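Side-chain contacts in ArCE4A (Arthrobacter sp. AW19M34-1, PDB 5LFZ), which probably removes acetyl groups from N-acetylated or O-acetylated polysaccharides, as a metal-dependent carbohydrate esterase of family CE4: residues Q185-S188 with K189-A193; T156-I159 with A160-A164. All coordinates share one frame; numbering follows the deposited sequence.

Contact 1: residues Q185-S188 with K189-A193; sequences QLVS and KLHDA
Gln185 and Lys189, Leu186 and Leu190, and Val187 and His191 are three i to i+4 side-chain pairs on the last two turns of helix 177-192. The helix lies against strands 26-32 and 196-197 on one flank and helix 153-163 on another. At the margin facing helix 153-163, Gln185 and Lys189 run side by side and point the same way. Gln185 is fully extended, with CG opposite the backbone N (chi1 -177°). This brings its OE1 to 3.2 Å from the CE methylene of Lys189, while the chi4 bend (-68°) turns NZ aside. OE1 is hydrogen-bonded outside the contact, and NE2 of Gln185 to OE1 of Gln154, in helix 153-163. On the buried side Leu186 and Leu190 cross at a slant. CD1 of Leu186 and CD1 of Leu190 meet at 3.7 Å, and both side chains rest on Leu29. Val187 stands alongside the imidazole of His191. CG1 of Val187 sits off the ring plane, just beyond the ND1-CE1 bond, 3.6 Å from CE1 of His191. Backbone bonds hold the spacing, such as Lys189 N to Gln185 O and His191 N to Val187 O, both 2.9 Å. Ser188 OG turns back to Pro184 O. A buried apolar stripe beside an exposed one of Ser188, His191 and Asp192 is the amphipathic pattern of an outer helix, here in the distorted beta/alpha barrel of the NodB-like deacetylases.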
ATOM      1  N   GLN A 185       8.632 -15.616  -3.627  1.00 30.24           N
ATOM      2  CA  GLN A 185       9.917 -15.378  -4.263  1.00 30.58           C
ATOM      3  C   GLN A 185      10.420 -13.947  -4.048  1.00 28.75           C
ATOM      4  O   GLN A 185      11.616 -13.723  -3.831  1.00 27.08           O
ATOM      5  CB  GLN A 185       9.824 -15.682  -5.760  1.00 35.55           C
ATOM      6  CG  GLN A 185      11.137 -15.532  -6.492  1.00 38.99           C
ATOM      7  CD  GLN A 185      11.023 -15.834  -7.976  1.00 50.73           C
ATOM      8  OE1 GLN A 185      12.022 -15.836  -8.695  1.00 53.60           O
ATOM      9  NE2 GLN A 185       9.802 -16.089  -8.443  1.00 47.20           N
ATOM     10  N   LEU A 186       9.511 -12.980  -4.115  1.00 26.89           N
ATOM     11  CA  LEU A 186       9.892 -11.576  -3.983  1.00 24.02           C
ATOM     12  C   LEU A 186      10.495 -11.299  -2.603  1.00 26.85           C
ATOM     13  O   LEU A 186      11.531 -10.640  -2.486  1.00 26.49           O
ATOM     14  CB  LEU A 186       8.688 -10.665  -4.234  1.00 30.85           C
ATOM     15  CG  LEU A 186       9.013  -9.180  -4.054  1.00 31.20           C
ATOM     16  CD1 LEU A 186      10.208  -8.801  -4.913  1.00 36.64           C
ATOM     17  CD2 LEU A 186       7.819  -8.307  -4.383  1.00 40.60           C
ATOM     18  N   VAL A 187       9.852 -11.816  -1.563  1.00 25.19           N
ATOM     19  CA  VAL A 187      10.352 -11.644  -0.205  1.00 24.95           C
ATOM     20  C   VAL A 187      11.719 -12.307  -0.040  1.00 28.51           C
ATOM     21  O   VAL A 187      12.650 -11.703   0.496  1.00 28.81           O
ATOM     22  CB  VAL A 187       9.370 -12.216   0.824  1.00 30.61           C
ATOM     23  CG1 VAL A 187       9.966 -12.164   2.222  1.00 31.51           C
ATOM     24  CG2 VAL A 187       8.064 -11.448   0.774  1.00 27.54           C
ATOM     25  N   SER A 188      11.834 -13.548  -0.504  1.00 28.02           N
ATOM     26  CA  SER A 188      13.093 -14.285  -0.412  1.00 30.01           C
ATOM     27  C   SER A 188      14.233 -13.517  -1.066  1.00 27.03           C
ATOM     28  O   SER A 188      15.307 -13.367  -0.486  1.00 29.91           O
ATOM     29  CB  SER A 188      12.966 -15.663  -1.062  1.00 37.34           C
ATOM     30  OG  SER A 188      12.072 -16.484  -0.332  1.00 46.99           O
ATOM     31  N   LYS A 189      13.990 -13.025  -2.275  1.00 27.32           N
ATOM     32  CA  LYS A 189      15.029 -12.317  -3.012  1.00 28.91           C
ATOM     33  C   LYS A 189      15.362 -10.953  -2.409  1.00 24.26           C
ATOM     34  O   LYS A 189      16.525 -10.554  -2.404  1.00 24.91           O
ATOM     35  CB  LYS A 189      14.627 -12.162  -4.479  1.00 31.52           C
ATOM     36  CG  LYS A 189      14.843 -13.442  -5.289  1.00 34.37           C
ATOM     37  CD  LYS A 189      14.418 -13.286  -6.735  1.00 38.34           C
ATOM     38  CE  LYS A 189      14.692 -14.555  -7.525  1.00 43.02           C
ATOM     39  NZ  LYS A 189      16.148 -14.812  -7.677  1.00 48.88           N
ATOM     40  N   LEU A 190      14.364 -10.240  -1.893  1.00 25.28           N
ATOM     41  CA  LEU A 190      14.647  -8.954  -1.261  1.00 22.50           C
ATOM     42  C   LEU A 190      15.454  -9.159   0.022  1.00 27.03           C
ATOM     43  O   LEU A 190      16.392  -8.410   0.304  1.00 25.52           O
ATOM     44  CB  LEU A 190      13.351  -8.184  -0.971  1.00 23.54           C
ATOM     45  CG  LEU A 190      12.687  -7.568  -2.208  1.00 24.34           C
ATOM     46  CD1 LEU A 190      11.302  -7.051  -1.860  1.00 28.66           C
ATOM     47  CD2 LEU A 190      13.557  -6.458  -2.801  1.00 25.31           C
ATOM     48  N   HIS A 191      15.104 -10.186   0.792  1.00 26.93           N
ATOM     49  CA  HIS A 191      15.906 -10.552   1.956  1.00 25.60           C
ATOM     50  C   HIS A 191      17.329 -10.926   1.557  1.00 26.04           C
ATOM     51  O   HIS A 191      18.294 -10.480   2.172  1.00 27.46           O
ATOM     52  CB  HIS A 191      15.267 -11.714   2.709  1.00 27.89           C
ATOM     53  CG  HIS A 191      14.128 -11.310   3.591  1.00 25.69           C
ATOM     54  ND1 HIS A 191      13.211 -12.213   4.082  1.00 28.00           N
ATOM     55  CD2 HIS A 191      13.764 -10.100   4.079  1.00 27.23           C
ATOM     56  CE1 HIS A 191      12.331 -11.578   4.836  1.00 28.01           C
ATOM     57  NE2 HIS A 191      12.643 -10.294   4.848  1.00 28.69           N
ATOM     58  N   ASP A 192      17.456 -11.752   0.524  1.00 27.31           N
ATOM     59  CA  ASP A 192      18.767 -12.205   0.089  1.00 25.43           C
ATOM     60  C   ASP A 192      19.587 -11.031  -0.451  1.00 25.21           C
ATOM     61  O   ASP A 192      20.815 -11.064  -0.445  1.00 29.47           O
ATOM     62  CB  ASP A 192      18.631 -13.296  -0.970  1.00 30.04           C
ATOM     63  CG  ASP A 192      19.940 -13.990  -1.252  1.00 29.22           C
ATOM     64  OD1 ASP A 192      20.750 -14.142  -0.316  1.00 30.91           O
ATOM     65  OD2 ASP A 192      20.162 -14.394  -2.407  1.00 27.18           O
ATOM     66  N   ALA A 193      18.896  -9.988  -0.900  1.00 27.46           N
ATOM     67  CA  ALA A 193      19.557  -8.798  -1.417  1.00 28.68           C
ATOM     68  C   ALA A 193      19.917  -7.811  -0.300  1.00 29.64           C
ATOM     69  O   ALA A 193      20.476  -6.741  -0.563  1.00 30.06           O
ATOM     70  CB  ALA A 193      18.677  -8.121  -2.455  1.00 29.25           C
TER

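Contact 2: residues T156-I159 with A160-A164; sequences TVRI and ALEEA
The carboxylate of Glu162 has CG of Arg158 over one face. That methylene sits almost squarely above the group, with CG of Arg158 3.8 Å from CD of Glu162. The carboxylate of Glu163 is covered in the same way by a methyl of Ile159: CG2 of Ile159 is 3.7 Å from CD of Glu163. The guanidinium of Arg158 is not stacked on either acid. Its plane is turned 37° from that of the Glu162 carboxylate, and NE of Arg158 stays 5.0 Å from OE1 of Glu162. The bend at chi3 (61°) swings the end of Arg158 out of line with its methylenes. Both glutamates set CG beside the backbone N and then run straight, which carries their acid groups back over residues one turn earlier. Their CG atoms also lie close to carbonyl oxygens, with CG of Glu162 3.2 Å from O of Arg158. On the inner side of helix 153-163, Ala160 packs on Leu186 and Ile170. The bond from Glu163 N to Ile159 O, 3.0 Å, is more bent than those before it, with an N-H...O angle of 144°. Ala164 leaves helical angles, though its N still bonds to Ala160 O. The acids thus meet their helical neighbours through carbon. Any attraction between Arg158 and Glu162 is probably a longer-range charge effect, and acids this near a helix C-terminus may be slightly disfavoured by its dipole.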
ATOM      1  N   THR A 156       7.067  -9.333 -12.031  1.00 25.40           N
ATOM      2  CA  THR A 156       6.845  -8.546 -10.821  1.00 20.53           C
ATOM      3  C   THR A 156       8.063  -8.651  -9.908  1.00 23.03           C
ATOM      4  O   THR A 156       8.597  -7.644  -9.451  1.00 24.95           O
ATOM      5  CB  THR A 156       5.586  -9.014 -10.072  1.00 19.59           C
ATOM      6  OG1 THR A 156       4.450  -8.902 -10.940  1.00 21.58           O
ATOM      7  CG2 THR A 156       5.353  -8.161  -8.820  1.00 22.96           C
ATOM      8  N   VAL A 157       8.514  -9.877  -9.668  1.00 24.94           N
ATOM      9  CA  VAL A 157       9.696 -10.106  -8.846  1.00 21.87           C
ATOM     10  C   VAL A 157      10.932  -9.430  -9.440  1.00 23.49           C
ATOM     11  O   VAL A 157      11.686  -8.756  -8.731  1.00 26.00           O
ATOM     12  CB  VAL A 157       9.973 -11.611  -8.682  1.00 24.40           C
ATOM     13  CG1 VAL A 157      11.304 -11.836  -8.006  1.00 27.80           C
ATOM     14  CG2 VAL A 157       8.845 -12.280  -7.901  1.00 27.02           C
ATOM     15  N   ARG A 158      11.131  -9.602 -10.746  1.00 25.73           N
ATOM     16  CA  ARG A 158      12.330  -9.083 -11.400  1.00 25.69           C
ATOM     17  C   ARG A 158      12.437  -7.569 -11.260  1.00 31.25           C
ATOM     18  O   ARG A 158      13.481  -7.052 -10.856  1.00 28.23           O
ATOM     19  CB  ARG A 158      12.358  -9.468 -12.883  1.00 28.60           C
ATOM     20  CG  ARG A 158      13.627  -9.005 -13.596  1.00 34.15           C
ATOM     21  CD  ARG A 158      13.577  -9.271 -15.093  1.00 42.38           C
ATOM     22  NE  ARG A 158      12.476  -8.558 -15.741  1.00 51.86           N
ATOM     23  CZ  ARG A 158      11.845  -8.982 -16.834  1.00 56.50           C
ATOM     24  NH1 ARG A 158      12.201 -10.124 -17.412  1.00 64.95           N
ATOM     25  NH2 ARG A 158      10.857  -8.267 -17.351  1.00 56.00           N
ATOM     26  N   ILE A 159      11.356  -6.862 -11.586  1.00 29.34           N
ATOM     27  CA  ILE A 159      11.349  -5.400 -11.518  1.00 28.02           C
ATOM     28  C   ILE A 159      11.489  -4.907 -10.083  1.00 31.08           C
ATOM     29  O   ILE A 159      12.253  -3.982  -9.809  1.00 32.36           O
ATOM     30  CB  ILE A 159      10.070  -4.814 -12.154  1.00 26.99           C
ATOM     31  CG1 ILE A 159      10.049  -5.122 -13.654  1.00 27.22           C
ATOM     32  CG2 ILE A 159       9.988  -3.301 -11.929  1.00 26.89           C
ATOM     33  CD1 ILE A 159       8.766  -4.733 -14.353  1.00 31.71           C
ATOM     34  N   ALA A 160      10.762  -5.531  -9.163  1.00 23.47           N
ATOM     35  CA  ALA A 160      10.852  -5.155  -7.758  1.00 27.35           C
ATOM     36  C   ALA A 160      12.272  -5.340  -7.231  1.00 28.42           C
ATOM     37  O   ALA A 160      12.815  -4.455  -6.575  1.00 29.58           O
ATOM     38  CB  ALA A 160       9.869  -5.960  -6.926  1.00 28.52           C
ATOM     39  N   LEU A 161      12.876  -6.484  -7.533  1.00 25.22           N
ATOM     40  CA  LEU A 161      14.209  -6.792  -7.027  1.00 30.50           C
ATOM     41  C   LEU A 161      15.272  -5.867  -7.607  1.00 34.61           C
ATOM     42  O   LEU A 161      16.111  -5.328  -6.878  1.00 37.27           O
ATOM     43  CB  LEU A 161      14.576  -8.246  -7.332  1.00 28.57           C
ATOM     44  CG  LEU A 161      15.970  -8.685  -6.878  1.00 40.08           C
ATOM     45  CD1 LEU A 161      16.109  -8.541  -5.368  1.00 40.26           C
ATOM     46  CD2 LEU A 161      16.279 -10.108  -7.330  1.00 43.45           C
ATOM     47  N   GLU A 162      15.234  -5.681  -8.921  1.00 27.78           N
ATOM     48  CA  GLU A 162      16.313  -4.990  -9.612  1.00 32.92           C
ATOM     49  C   GLU A 162      16.228  -3.471  -9.510  1.00 36.52           C
ATOM     50  O   GLU A 162      17.240  -2.790  -9.657  1.00 35.01           O
ATOM     51  CB  GLU A 162      16.348  -5.399 -11.086  1.00 35.77           C
ATOM     52  CG  GLU A 162      16.692  -6.858 -11.313  1.00 35.23           C
ATOM     53  CD  GLU A 162      16.852  -7.195 -12.785  1.00 44.52           C
ATOM     54  OE1 GLU A 162      16.463  -6.368 -13.635  1.00 46.17           O
ATOM     55  OE2 GLU A 162      17.368  -8.290 -13.087  1.00 50.86           O
ATOM     56  N   GLU A 163      15.033  -2.940  -9.262  1.00 31.62           N
ATOM     57  CA  GLU A 163      14.862  -1.489  -9.183  1.00 29.54           C
ATOM     58  C   GLU A 163      14.810  -0.972  -7.748  1.00 28.00           C
ATOM     59  O   GLU A 163      14.978   0.225  -7.517  1.00 30.64           O
ATOM     60  CB  GLU A 163      13.598  -1.053  -9.925  1.00 30.45           C
ATOM     61  CG  GLU A 163      13.690  -1.162 -11.436  1.00 37.87           C
ATOM     62  CD  GLU A 163      12.493  -0.544 -12.136  1.00 42.44           C
ATOM     63  OE1 GLU A 163      11.735   0.193 -11.473  1.00 49.72           O
ATOM     64  OE2 GLU A 163      12.313  -0.791 -13.350  1.00 50.16           O
ATOM     65  N   ALA A 164      14.571  -1.866  -6.792  1.00 25.27           N
ATOM     66  CA  ALA A 164      14.513  -1.466  -5.389  1.00 27.15           C
ATOM     67  C   ALA A 164      15.866  -0.960  -4.927  1.00 32.18           C
ATOM     68  O   ALA A 164      16.911  -1.435  -5.372  1.00 27.86           O
ATOM     69  CB  ALA A 164      14.057  -2.622  -4.508  1.00 26.76           C
TER

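Contact 2 precedes contact 1 along the chain, and their centres are about 10 Å apart. The two helices they belong to touch directly. CD1 of Leu186 lies 3.5 Å from CB of Ala160, where the small alanine lets the leucine come close. One turn on in contact 1, CD of Lys189 packs 3.7 Å from CG1 of Val157, and O of Lys189 lies 3.6 Å from CD1 of Leu161. Contact 1 thus puts both Leu186 and the aliphatic part of Lys189 against contact 2. The nickel ion is bound by Asp33, His82 and His86, none of which belongs to either contact. The joint is mainly apolar, with the Gln185-Gln154 hydrogen bond at its edge.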